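Local structure of 1-carboxybiuret hydrolase subunit AtzE (6C62) at residues 36-41 / 160-165; 69-74 / 105-110; 88-93 / 318-323; 174-179 / 403-408; 373-378 / 419-424. The protein hydrolyses 1-carboxybiuret to urea-1,3-dicarboxylate and ammonia, a step in the bacterial degradation of the herbicide atrazine. All coordinates share one frame; numbering follows the deposited sequence.

Contact 1 (36-41 / 160-165)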
# COMPACT_ATOMS: atom_id res chain seq x y z
N ASN A 36 -23.38 17.04 26.26
CA ASN A 36 -22.24 16.15 26.47
C ASN A 36 -21.33 16.07 25.21
O ASN A 36 -20.97 15.01 24.77
CB ASN A 36 -22.71 14.76 26.91
CG ASN A 36 -21.58 13.89 27.41
OD1 ASN A 36 -20.79 14.34 28.21
ND2 ASN A 36 -21.53 12.61 27.00
N ALA A 37 -21.03 17.22 24.63
CA ALA A 37 -20.09 17.32 23.50
C ALA A 37 -18.65 17.37 23.97
O ALA A 37 -17.80 16.86 23.25
CB ALA A 37 -20.40 18.53 22.66
N PHE A 38 -18.34 17.93 25.14
CA PHE A 38 -16.96 18.07 25.59
C PHE A 38 -16.48 16.96 26.52
O PHE A 38 -17.19 16.58 27.43
CB PHE A 38 -16.74 19.40 26.31
CG PHE A 38 -16.56 20.56 25.40
CD1 PHE A 38 -17.64 21.13 24.76
CD2 PHE A 38 -15.30 21.08 25.18
CE1 PHE A 38 -17.49 22.22 23.90
CE2 PHE A 38 -15.11 22.16 24.34
CZ PHE A 38 -16.23 22.74 23.68
N THR A 39 -15.27 16.46 26.35
CA THR A 39 -14.65 15.57 27.30
C THR A 39 -13.56 16.24 28.08
O THR A 39 -13.07 15.64 29.07
CB THR A 39 -14.03 14.31 26.64
OG1 THR A 39 -13.14 14.67 25.55
CG2 THR A 39 -15.14 13.43 26.08
N CYS A 40 -13.09 17.41 27.62
CA CYS A 40 -12.10 18.13 28.36
C CYS A 40 -12.11 19.60 28.01
O CYS A 40 -12.34 19.95 26.87
CB CYS A 40 -10.79 17.41 28.15
SG CYS A 40 -9.64 18.20 27.14
N ARG A 41 -12.03 20.45 29.00
CA ARG A 41 -12.11 21.91 28.77
C ARG A 41 -10.74 22.51 29.10
O ARG A 41 -10.28 22.40 30.23
CB ARG A 41 -13.17 22.55 29.62
CG ARG A 41 -14.53 21.97 29.35
CD ARG A 41 -15.59 22.61 30.24
NE ARG A 41 -16.73 21.72 30.44
CZ ARG A 41 -17.84 22.00 31.14
NH1 ARG A 41 -18.00 23.18 31.76
NH2 ARG A 41 -18.80 21.07 31.24
N ALA A 160 -25.15 23.58 19.14
CA ALA A 160 -25.52 24.12 20.45
C ALA A 160 -25.00 25.54 20.66
O ALA A 160 -25.24 26.07 21.73
CB ALA A 160 -24.95 23.23 21.55
N GLY A 161 -24.29 26.14 19.70
CA GLY A 161 -23.71 27.47 19.87
C GLY A 161 -22.52 27.55 20.83
O GLY A 161 -22.17 28.63 21.26
N GLN A 162 -21.87 26.42 21.16
CA GLN A 162 -20.72 26.44 22.10
C GLN A 162 -19.46 26.99 21.41
O GLN A 162 -18.74 27.77 22.01
CB GLN A 162 -20.44 25.06 22.70
CG GLN A 162 -21.59 24.50 23.56
CD GLN A 162 -21.49 23.00 23.82
OE1 GLN A 162 -20.65 22.34 23.23
NE2 GLN A 162 -22.33 22.46 24.70
N VAL A 163 -19.18 26.53 20.20
CA VAL A 163 -18.11 27.07 19.39
C VAL A 163 -18.56 27.20 17.95
O VAL A 163 -19.46 26.50 17.53
CB VAL A 163 -16.81 26.18 19.43
CG1 VAL A 163 -16.21 26.23 20.81
CG2 VAL A 163 -17.09 24.75 19.07
N PRO A 164 -17.96 28.13 17.20
CA PRO A 164 -18.27 28.33 15.80
C PRO A 164 -17.53 27.37 14.81
O PRO A 164 -17.92 27.28 13.68
CB PRO A 164 -17.83 29.77 15.55
CG PRO A 164 -16.67 29.97 16.48
CD PRO A 164 -17.07 29.20 17.72
N LEU A 165 -16.47 26.68 15.28
CA LEU A 165 -15.57 25.85 14.47
C LEU A 165 -15.18 24.66 15.31
O LEU A 165 -14.91 24.80 16.52
CB LEU A 165 -14.32 26.65 14.13
CG LEU A 165 -13.12 25.92 13.49
CD1 LEU A 165 -13.46 25.38 12.10
CD2 LEU A 165 -11.95 26.89 13.36

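Contact 2 (69-74 / 105-110)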
# COMPACT_ATOMS: atom_id res chain seq x y z
N LEU A 69 -10.92 33.45 17.47
CA LEU A 69 -12.06 32.56 17.16
C LEU A 69 -11.99 31.30 18.03
O LEU A 69 -11.01 30.58 18.00
CB LEU A 69 -12.06 32.17 15.69
CG LEU A 69 -13.31 31.39 15.24
CD1 LEU A 69 -14.50 32.31 15.06
CD2 LEU A 69 -13.10 30.66 13.96
N PRO A 70 -13.00 31.06 18.86
CA PRO A 70 -12.97 29.80 19.61
C PRO A 70 -13.22 28.55 18.79
O PRO A 70 -13.99 28.58 17.80
CB PRO A 70 -14.12 29.96 20.60
CG PRO A 70 -14.42 31.40 20.63
CD PRO A 70 -14.14 31.89 19.26
N TYR A 71 -12.58 27.45 19.19
CA TYR A 71 -12.75 26.15 18.51
C TYR A 71 -12.49 25.03 19.50
O TYR A 71 -11.97 25.28 20.63
CB TYR A 71 -11.88 26.03 17.27
CG TYR A 71 -10.44 25.79 17.51
CD1 TYR A 71 -9.61 26.83 17.98
CD2 TYR A 71 -9.84 24.54 17.31
CE1 TYR A 71 -8.29 26.63 18.17
CE2 TYR A 71 -8.48 24.34 17.50
CZ TYR A 71 -7.70 25.37 17.91
OH TYR A 71 -6.32 25.20 18.19
N ALA A 72 -12.98 23.87 19.15
CA ALA A 72 -12.68 22.66 19.89
C ALA A 72 -12.41 21.52 18.94
O ALA A 72 -12.75 21.59 17.73
CB ALA A 72 -13.80 22.34 20.84
N VAL A 73 -11.78 20.45 19.45
CA VAL A 73 -11.35 19.33 18.55
C VAL A 73 -11.80 17.97 19.05
O VAL A 73 -11.80 17.70 20.25
CB VAL A 73 -9.80 19.36 18.36
CG1 VAL A 73 -9.40 20.73 17.79
CG2 VAL A 73 -9.06 19.09 19.65
N LYS A 74 -12.16 17.09 18.12
CA LYS A 74 -12.41 15.70 18.44
C LYS A 74 -11.24 15.13 19.24
O LYS A 74 -10.06 15.45 18.96
CB LYS A 74 -12.60 14.96 17.13
CG LYS A 74 -13.08 13.53 17.25
CD LYS A 74 -13.27 12.99 15.84
CE LYS A 74 -13.92 11.62 15.87
NZ LYS A 74 -14.21 11.19 14.47
N GLN A 105 -1.80 23.15 15.81
CA GLN A 105 -0.70 24.13 15.70
C GLN A 105 -1.00 25.18 14.64
O GLN A 105 -0.77 26.35 14.85
CB GLN A 105 0.65 23.49 15.35
CG GLN A 105 1.19 22.42 16.34
CD GLN A 105 2.46 21.62 15.89
OE1 GLN A 105 3.11 21.87 14.82
NE2 GLN A 105 2.78 20.57 16.69
N ARG A 106 -1.53 24.75 13.49
CA ARG A 106 -1.86 25.70 12.40
C ARG A 106 -3.03 26.63 12.75
O ARG A 106 -2.99 27.83 12.41
CB ARG A 106 -2.02 24.93 11.09
CG ARG A 106 -0.67 24.41 10.65
CD ARG A 106 -0.71 23.68 9.35
NE ARG A 106 0.57 23.03 9.06
CZ ARG A 106 0.77 22.31 7.95
NH1 ARG A 106 -0.21 22.14 7.06
NH2 ARG A 106 1.93 21.72 7.73
N LEU A 107 -4.04 26.11 13.46
CA LEU A 107 -5.15 26.94 13.88
C LEU A 107 -4.67 27.96 14.91
O LEU A 107 -5.04 29.11 14.88
CB LEU A 107 -6.34 26.13 14.40
CG LEU A 107 -7.12 25.36 13.30
CD1 LEU A 107 -8.19 24.49 13.97
CD2 LEU A 107 -7.71 26.24 12.25
N LYS A 108 -3.87 27.49 15.86
CA LYS A 108 -3.24 28.35 16.86
C LYS A 108 -2.43 29.52 16.18
O LYS A 108 -2.62 30.67 16.56
CB LYS A 108 -2.35 27.55 17.79
CG LYS A 108 -1.61 28.42 18.75
CD LYS A 108 -0.83 27.63 19.77
CE LYS A 108 0.54 28.26 20.04
NZ LYS A 108 0.83 28.83 21.42
N ALA A 109 -1.60 29.19 15.19
CA ALA A 109 -0.82 30.18 14.42
C ALA A 109 -1.73 31.17 13.71
O ALA A 109 -1.32 32.28 13.48
CB ALA A 109 0.13 29.52 13.39
N ALA A 110 -2.93 30.74 13.28
CA ALA A 110 -3.87 31.64 12.69
C ALA A 110 -4.67 32.48 13.72
O ALA A 110 -5.48 33.28 13.32
CB ALA A 110 -4.83 30.86 11.79

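Contact 3 (88-93 / 318-323)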
# COMPACT_ATOMS: atom_id res chain seq x y z
N SER A 88 -11.82 6.41 24.19
CA SER A 88 -11.56 5.17 24.81
C SER A 88 -11.27 5.35 26.28
O SER A 88 -10.91 6.45 26.74
CB SER A 88 -10.37 4.47 24.16
OG SER A 88 -9.12 5.07 24.62
N LYS A 89 -11.45 4.26 27.02
CA LYS A 89 -10.85 4.20 28.33
C LYS A 89 -9.48 3.59 28.35
O LYS A 89 -8.68 3.97 29.21
CB LYS A 89 -11.81 3.62 29.37
CG LYS A 89 -12.18 2.21 29.27
CD LYS A 89 -13.01 1.85 30.51
CE LYS A 89 -13.19 0.35 30.49
NZ LYS A 89 -14.34 0.00 31.36
N ILE A 90 -9.17 2.75 27.36
CA ILE A 90 -7.84 2.18 27.19
C ILE A 90 -6.71 3.20 27.18
O ILE A 90 -5.69 3.00 27.77
CB ILE A 90 -7.83 1.30 25.93
CG1 ILE A 90 -8.46 -0.05 26.27
CG2 ILE A 90 -6.40 1.00 25.46
CD1 ILE A 90 -8.84 -0.87 25.08
N ASN A 91 -6.91 4.32 26.49
CA ASN A 91 -5.87 5.34 26.37
C ASN A 91 -5.67 6.19 27.64
O ASN A 91 -4.71 6.97 27.67
CB ASN A 91 -6.14 6.29 25.21
CG ASN A 91 -5.86 5.67 23.84
OD1 ASN A 91 -5.67 4.47 23.73
ND2 ASN A 91 -5.87 6.50 22.78
N ARG A 92 -6.46 5.99 28.69
CA ARG A 92 -6.41 6.96 29.83
C ARG A 92 -5.05 7.03 30.51
O ARG A 92 -4.65 8.10 30.90
CB ARG A 92 -7.45 6.65 30.92
CG ARG A 92 -8.87 7.03 30.53
CD ARG A 92 -9.87 6.30 31.39
NE ARG A 92 -11.22 6.61 30.99
CZ ARG A 92 -12.29 6.07 31.57
NH1 ARG A 92 -12.15 5.19 32.60
NH2 ARG A 92 -13.48 6.47 31.17
N THR A 93 -4.36 5.92 30.55
CA THR A 93 -3.09 5.80 31.21
C THR A 93 -1.87 6.13 30.35
O THR A 93 -0.76 6.03 30.83
CB THR A 93 -2.89 4.34 31.76
OG1 THR A 93 -3.04 3.40 30.68
CG2 THR A 93 -3.91 4.03 32.87
N ARG A 318 -6.16 -8.78 22.60
CA ARG A 318 -5.69 -10.02 23.18
C ARG A 318 -5.69 -9.97 24.74
O ARG A 318 -6.05 -10.90 25.39
CB ARG A 318 -4.29 -10.34 22.70
CG ARG A 318 -4.25 -10.81 21.28
CD ARG A 318 -2.82 -10.89 20.80
NE ARG A 318 -2.76 -11.68 19.58
CZ ARG A 318 -1.79 -11.59 18.66
NH1 ARG A 318 -0.81 -10.74 18.81
NH2 ARG A 318 -1.86 -12.34 17.58
N ILE A 319 -5.29 -8.87 25.31
CA ILE A 319 -5.04 -8.80 26.73
C ILE A 319 -6.17 -8.12 27.54
O ILE A 319 -6.38 -8.47 28.69
CB ILE A 319 -3.71 -8.07 27.03
CG1 ILE A 319 -3.79 -6.61 26.62
CG2 ILE A 319 -2.49 -8.73 26.39
CD1 ILE A 319 -2.74 -5.69 27.16
N ARG A 320 -6.93 -7.20 26.92
CA ARG A 320 -8.01 -6.49 27.61
C ARG A 320 -9.25 -6.19 26.79
O ARG A 320 -9.77 -5.05 26.73
CB ARG A 320 -7.46 -5.19 28.24
CG ARG A 320 -6.91 -4.21 27.21
CD ARG A 320 -6.01 -3.15 27.83
NE ARG A 320 -6.72 -2.31 28.79
CZ ARG A 320 -6.23 -1.20 29.31
NH1 ARG A 320 -5.01 -0.78 28.99
NH2 ARG A 320 -6.96 -0.52 30.18
N PRO A 321 -9.82 -7.24 26.21
CA PRO A 321 -11.00 -7.03 25.35
C PRO A 321 -12.21 -6.41 26.09
O PRO A 321 -13.05 -5.73 25.52
CB PRO A 321 -11.31 -8.44 24.85
CG PRO A 321 -10.68 -9.37 25.87
CD PRO A 321 -9.43 -8.67 26.31
N GLN A 322 -12.29 -6.71 27.39
CA GLN A 322 -13.38 -6.19 28.22
C GLN A 322 -13.33 -4.68 28.45
O GLN A 322 -14.33 -4.07 28.89
CB GLN A 322 -13.39 -6.92 29.59
CG GLN A 322 -12.28 -6.50 30.54
CD GLN A 322 -10.91 -7.13 30.31
OE1 GLN A 322 -10.66 -7.94 29.39
NE2 GLN A 322 -10.00 -6.75 31.14
N ASP A 323 -12.18 -4.07 28.20
CA ASP A 323 -12.03 -2.62 28.29
C ASP A 323 -12.40 -1.83 27.05
O ASP A 323 -12.43 -0.60 27.12
CB ASP A 323 -10.62 -2.31 28.69
CG ASP A 323 -10.29 -2.75 30.14
OD1 ASP A 323 -11.22 -3.04 30.93
OD2 ASP A 323 -9.11 -2.78 30.48
O HOH W 1 -13.97 -2.88 31.45

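Contact 4 (174-179 / 403-408)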
# COMPACT_ATOMS: atom_id res chain seq x y z
N SER A 174 -17.55 10.15 8.95
CA SER A 174 -17.64 10.70 10.29
C SER A 174 -17.57 12.22 10.49
O SER A 174 -17.70 12.66 11.64
CB SER A 174 -16.63 9.98 11.20
OG SER A 174 -17.17 8.69 11.48
N ILE A 175 -17.36 12.99 9.43
CA ILE A 175 -17.59 14.43 9.44
C ILE A 175 -18.95 14.73 8.82
O ILE A 175 -19.76 15.51 9.37
CB ILE A 175 -16.51 15.20 8.66
CG1 ILE A 175 -15.24 15.29 9.50
CG2 ILE A 175 -16.96 16.62 8.26
CD1 ILE A 175 -14.00 15.76 8.72
N ARG A 176 -19.18 14.13 7.67
CA ARG A 176 -20.41 14.34 6.93
C ARG A 176 -21.67 13.88 7.68
O ARG A 176 -22.69 14.55 7.61
CB ARG A 176 -20.28 13.68 5.54
CG ARG A 176 -19.22 14.36 4.71
CD ARG A 176 -18.84 13.42 3.57
NE ARG A 176 -18.09 12.27 4.04
CZ ARG A 176 -17.90 11.15 3.34
NH1 ARG A 176 -18.45 11.02 2.16
NH2 ARG A 176 -17.14 10.14 3.81
N VAL A 177 -21.62 12.77 8.41
CA VAL A 177 -22.77 12.28 9.13
C VAL A 177 -23.22 13.27 10.28
O VAL A 177 -24.41 13.67 10.32
CB VAL A 177 -22.55 10.83 9.64
CG1 VAL A 177 -23.68 10.37 10.57
CG2 VAL A 177 -22.45 9.86 8.42
N PRO A 178 -22.31 13.67 11.19
CA PRO A 178 -22.73 14.65 12.19
C PRO A 178 -23.09 16.02 11.63
O PRO A 178 -23.95 16.68 12.17
CB PRO A 178 -21.54 14.75 13.17
CG PRO A 178 -20.44 14.03 12.53
CD PRO A 178 -20.97 13.14 11.43
N ALA A 179 -22.45 16.46 10.55
CA ALA A 179 -22.87 17.67 9.90
C ALA A 179 -24.33 17.53 9.45
O ALA A 179 -25.16 18.44 9.70
CB ALA A 179 -21.99 18.00 8.70
N PRO A 403 -18.98 5.20 -0.01
CA PRO A 403 -18.37 5.05 -1.38
C PRO A 403 -17.49 6.25 -1.78
O PRO A 403 -16.53 6.08 -2.52
CB PRO A 403 -19.60 5.00 -2.30
CG PRO A 403 -20.78 4.61 -1.41
CD PRO A 403 -20.46 5.20 -0.07
N VAL A 404 -17.79 7.42 -1.28
CA VAL A 404 -17.15 8.66 -1.74
C VAL A 404 -15.78 8.91 -1.09
O VAL A 404 -14.79 9.23 -1.77
CB VAL A 404 -18.09 9.87 -1.49
CG1 VAL A 404 -17.42 11.15 -1.95
CG2 VAL A 404 -19.45 9.64 -2.17
N SER A 405 -15.69 8.72 0.21
CA SER A 405 -14.42 8.79 0.91
C SER A 405 -13.41 7.70 0.47
O SER A 405 -12.23 7.90 0.58
CB SER A 405 -14.64 8.78 2.44
OG SER A 405 -15.65 7.89 2.74
N PHE A 406 -13.90 6.60 -0.08
CA PHE A 406 -13.02 5.52 -0.49
C PHE A 406 -12.14 5.93 -1.70
O PHE A 406 -10.98 5.54 -1.81
CB PHE A 406 -13.83 4.29 -0.81
CG PHE A 406 -13.01 3.06 -0.99
CD1 PHE A 406 -12.08 2.67 -0.01
CD2 PHE A 406 -13.10 2.30 -2.14
CE1 PHE A 406 -11.25 1.56 -0.20
CE2 PHE A 406 -12.27 1.21 -2.32
CZ PHE A 406 -11.40 0.80 -1.35
N ALA A 407 -12.74 6.76 -2.57
CA ALA A 407 -12.04 7.41 -3.65
C ALA A 407 -11.28 8.65 -3.20
O ALA A 407 -10.43 9.16 -3.96
CB ALA A 407 -12.98 7.76 -4.77
N GLY A 408 -11.58 9.19 -2.01
CA GLY A 408 -10.81 10.32 -1.47
C GLY A 408 -11.21 11.66 -2.05
O GLY A 408 -10.44 12.61 -1.94

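Contact 5 (373-378 / 419-424)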
# COMPACT_ATOMS: atom_id res chain seq x y z
N PRO A 373 -29.12 8.67 4.99
CA PRO A 373 -30.38 8.16 4.42
C PRO A 373 -31.62 8.75 5.07
O PRO A 373 -32.63 8.89 4.40
CB PRO A 373 -30.32 6.66 4.64
CG PRO A 373 -28.99 6.36 5.20
CD PRO A 373 -28.36 7.63 5.67
N ILE A 374 -31.52 9.10 6.35
CA ILE A 374 -32.56 9.70 7.13
C ILE A 374 -31.94 10.75 8.11
O ILE A 374 -30.71 10.81 8.29
CB ILE A 374 -33.26 8.62 8.01
CG1 ILE A 374 -32.24 7.87 8.89
CG2 ILE A 374 -33.98 7.57 7.18
CD1 ILE A 374 -32.85 7.13 10.05
N SER A 375 -32.80 11.54 8.75
CA SER A 375 -32.39 12.43 9.84
C SER A 375 -32.18 11.67 11.14
O SER A 375 -32.45 10.46 11.20
CB SER A 375 -33.45 13.52 10.03
OG SER A 375 -33.38 14.40 8.94
N ALA A 376 -31.73 12.36 12.19
CA ALA A 376 -31.26 11.71 13.38
C ALA A 376 -32.30 10.77 14.03
O ALA A 376 -33.38 11.22 14.37
CB ALA A 376 -30.78 12.73 14.38
N PRO A 377 -31.96 9.47 14.19
CA PRO A 377 -32.84 8.60 14.93
C PRO A 377 -32.69 8.78 16.45
O PRO A 377 -31.76 9.51 16.92
CB PRO A 377 -32.40 7.23 14.48
CG PRO A 377 -30.97 7.38 14.14
CD PRO A 377 -30.91 8.72 13.48
N ALA A 378 -33.61 8.16 17.20
CA ALA A 378 -33.55 8.19 18.67
C ALA A 378 -32.27 7.53 19.17
O ALA A 378 -31.80 6.57 18.62
CB ALA A 378 -34.78 7.44 19.27
N GLY A 419 -39.14 19.72 4.60
CA GLY A 419 -40.44 19.96 5.19
C GLY A 419 -41.16 18.88 5.98
O GLY A 419 -41.88 19.19 6.94
N GLU A 420 -41.06 17.63 5.59
CA GLU A 420 -42.02 16.66 6.20
C GLU A 420 -41.33 15.85 7.30
O GLU A 420 -41.47 14.67 7.38
CB GLU A 420 -42.61 15.77 5.09
CG GLU A 420 -44.10 15.43 5.28
CD GLU A 420 -45.03 16.62 5.03
OE1 GLU A 420 -44.71 17.42 4.14
OE2 GLU A 420 -46.07 16.76 5.72
N ASN A 421 -40.56 16.50 8.15
CA ASN A 421 -39.44 15.78 8.79
C ASN A 421 -39.22 16.11 10.25
O ASN A 421 -38.08 16.01 10.75
CB ASN A 421 -38.19 16.06 7.96
CG ASN A 421 -37.05 15.12 8.26
OD1 ASN A 421 -37.23 13.90 8.27
ND2 ASN A 421 -35.88 15.66 8.47
N ASP A 422 -40.32 16.47 10.94
CA ASP A 422 -40.30 16.80 12.39
C ASP A 422 -39.33 17.94 12.76
O ASP A 422 -38.80 17.99 13.87
CB ASP A 422 -39.99 15.57 13.25
CG ASP A 422 -41.01 14.47 13.06
OD1 ASP A 422 -41.06 13.94 11.94
OD2 ASP A 422 -41.76 14.13 14.00
N GLY A 423 -39.12 18.86 11.83
CA GLY A 423 -38.17 19.96 12.02
C GLY A 423 -36.70 19.57 12.11
O GLY A 423 -35.90 20.41 12.50
N MET A 424 -36.32 18.33 11.76
CA MET A 424 -34.91 17.89 11.88
C MET A 424 -34.14 18.15 10.58
O MET A 424 -34.72 18.07 9.47
CB MET A 424 -34.81 16.43 12.30
CG MET A 424 -35.33 16.12 13.70
SD MET A 424 -34.43 16.98 15.00
CE MET A 424 -32.89 16.07 15.10
O HOH W 2 -35.62 11.50 7.81

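Contact 1 (36-41 / 160-165)
Gln-162 reaches across to Phe-38 and Ala-37 with the end of its side chain, and its amide oxygen does nearly all of the touching. From CB the chain leaves beside the backbone N, with CG anti to the carbonyl carbon (chi1 -64°), and runs on extended; the side chain touches Ile-28 of helix 17-35 and Ala-157 of helix 152-159. Its CD lies 4.1 Å from Phe-38 CE1. Beyond it, OE1 comes in at the edge of the Phe-38 ring, near the ring plane, 3.2 Å from CE1 and 3.6 Å from CD1. The amide plane is turned 54° from the ring. The same OE1 has Ala-37 CB at 3.9 Å. This oxygen is buried and has no hydrogen-bond partner in the model; its nearest neighbour across the contact is the C-H edge of the ring, whose weakly positive hydrogens probably suit it. NE2 is differently placed: it hydrogen-bonds Thr-31 OG1 and Asp-32 OD1, and Asp-32 also accepts from the backbone N of Ala-37 and of Phe-38, tying both partners to helix 17-35. Gly-161 ends helix 152-159 in a Schellman motif just before Gln-162, while beyond Phe-38 the outer strand 38-41 of the large mixed sheet pairs with strand 113-118 through a classic beta bulge, Thr-39 and Cys-40 both facing Gly-117.

Contact 2 (69-74 / 105-110)
Tyr-71 meets Leu-107 where strand 70-74 packs against helix 102-109. The segment enters with Leu-69, which lies against Pro-164 and Leu-165, and Pro-70, which touches Leu-115 of the neighbouring strand. Tyr-71 follows and points toward the helix, its CG set between the backbone N and the carbonyl carbon (chi1 75°). Leu-107 meets the ring at a slant, neither squarely over the face nor at the edge. Methyl CD1 of Leu-107 comes within 3.5 Å of Tyr-71 CE2 and 3.7 Å of CD2, while further out Leu-107 CB is 3.8 Å from Tyr-71 CZ. The phenol oxygen continues along the helix surface: Tyr-71 OH lies 3.9 Å from Leu-107 CB, and at 4.1 Å from Lys-108 N it makes only a loose approach to the backbone. Val-104, one turn earlier, and Leu-165 also touch the tyrosine. With an alanine in place of Tyr-71, CB and CD1 of Leu-107 would probably lose the ring they pack on, opening a gap between strand and helix. Ala-72 makes no contact with the helix segment and touches Leu-118. Val-73 is again on the helix side of the strand, touching Val-104, Leu-114 and Leu-167. The strand ends at Lys-74, which belongs, by similarity, to the charge relay; its NZ hydrogen-bonds Ser-150, Ser-151 and Ser-169. Strand 70-74, helix 102-109 and the parallel strand 113-118 form a beta-alpha-beta crossover of the amidase core, and the pair Tyr-71 and Leu-107 forms part of its strand-to-helix packing.

Contact 3 (88-93 / 318-323)
An ST motif, in which Ser-88 OG accepts from the backbone N of Asn-91, closes the turn from which Lys-89 and Ile-90 meet Arg-320 and Asp-323, the latter in a short 3-10 segment. Arg-320 and Asp-323 form a salt bridge within their own segment. The arginine grips the aspartate side-on, NE and NH2 both donating to the one oxygen OD2, at 3.0 Å from NE. The NE bond uses the anti lone pair of OD2, whereas NH2 arrives from above the carboxylate plane, 39° out of it. The bend of the arginine chain at chi3 (-62°) turns the guanidinium back toward the aspartate, and the double grip probably fixes its rotation. Ile-90 lies over one face of this group, CG1 standing 3.8 Å above the plane and offset toward its rim; the same CG1 has Asp-323 CB at 4.0 Å. Lys-89 runs extended alongside Asp-323, its CG 3.5 Å from the backbone O. Its ammonium stays beyond salt-bridge distance, NZ to Asp-323 OD1 being 4.4 Å. A water fills the link, accepting from NZ at 2.9 Å and donating to Asp-323 OD1 and to Gln-322 O. The loop 88-93 follows strand 70-74 and precedes helix 102-109 along the chain; Tyr-134 OH is hydrogen-bonded to Ser-88 O and Arg-92 NE. The opposing segment continues from the end of helix 314-319, where Arg-318 forms a salt bridge with an acidic side chain of another protein chain, and Phe-324 just beyond also touches Ile-90.

Contact 4 (174-179 / 403-408)
Polar contact between the segments runs from Arg-176 to Ser-405: NH2 donates to OG at 2.9 Å, a weak bond with an N-H...O angle of 144°, OG lying at the edge of the guanidinium near its plane. The chain is bent at chi3 (-71°), which turns the guanidinium edge toward helix 402-407. The stronger polar partner of the arginine is elsewhere: NE forms a salt bridge with Asp-170 OD2, and NH1 bonds Gln-429 OE1 and Thr-401 O. Ser-405 OG also lies within weak hydrogen-bonding range of both Thr-171 O and Thr-401 O, which can only share its one proton or take it in turn.

In this amidase-family fold Arg-176 lies in the first turn of helix 176-182, two residues after Ser-174, by similarity the residue that carries the acyl-ester intermediate. Asp-170 OD2 also accepts from Ile-175 N, so the aspartate held by Arg-176 grips the chain next to that serine as well. A leucine in place of Arg-176 would probably leave Asp-170 without its charged mate and take from Ser-405 OG, Gln-429 OE1 and Thr-401 O the N-H groups they now accept from, in a buried setting.

Van der Waals contact across the segments is made by the same guanidinium, with NH1 3.8 Å from Val-404 CB, again at the edge. Arg-176 and Val-404 both also touch Val-411 of strand 411-416.

Contact 5 (373-378 / 419-424)
Asn-421 directs ND2 at Ser-375 OG, which lies almost in the amide plane (2° out of it), and donates to it at 2.8 Å in a nearly straight bond (166°). Ser-375 was modelled in two conformers, and the bond is described for one of them and conditional on it. The serine OG is gripped again by Pro-425 O, its stronger partner. ND2 also donates to Met-424 O at 2.9 Å, from well above that carbonyl plane; the bond spans the type I' turn from Asn-421 to Met-424 and is likely to limit rotation of the amide. At the other end of the amide group, OD1 receives a hydrogen bond from a water that in turn accepts from Ser-375 N, closing a second link between the segments. Apolar atoms meet alongside: Met-424 CB is 3.9 Å from Ser-375 CB, and the methionine chain, bent at chi2 and chi3, brings CE to 4.0 Å from Ala-376 CB. Met-424 and Ala-376 both also touch Asn-139 of strand 135-139. Segment 419-424 belongs to the hairpin loop between antiparallel strands 411-416 and 426-432. The other segment is a loop that follows strand 366-370, itself paired with 426-432.

Contacts 1 and 2 adjoin in the half of the large mixed sheet that holds strands 38-41, 113-118, 70-74 and 165-170; their centres are 13 Å apart, and Phe-38 packs on Ala-72. Contact 2 falls along the chain between the two segments of contact 1. Contact 4, its centre 22 Å from each of theirs, opens later; Lys-74 of contact 2 touches its Ser-174, so distant parts of the chain meet at the active site, which by similarity also includes Ser-150. Contact 5 lies at loops of the sheet's other half, 19 Å centre to centre from contact 4, with which it alternates. Peripheral contact 3, 35 Å from contact 5 between centres, alternates with contacts 1, 2 and 4 and lies near a subunit interface.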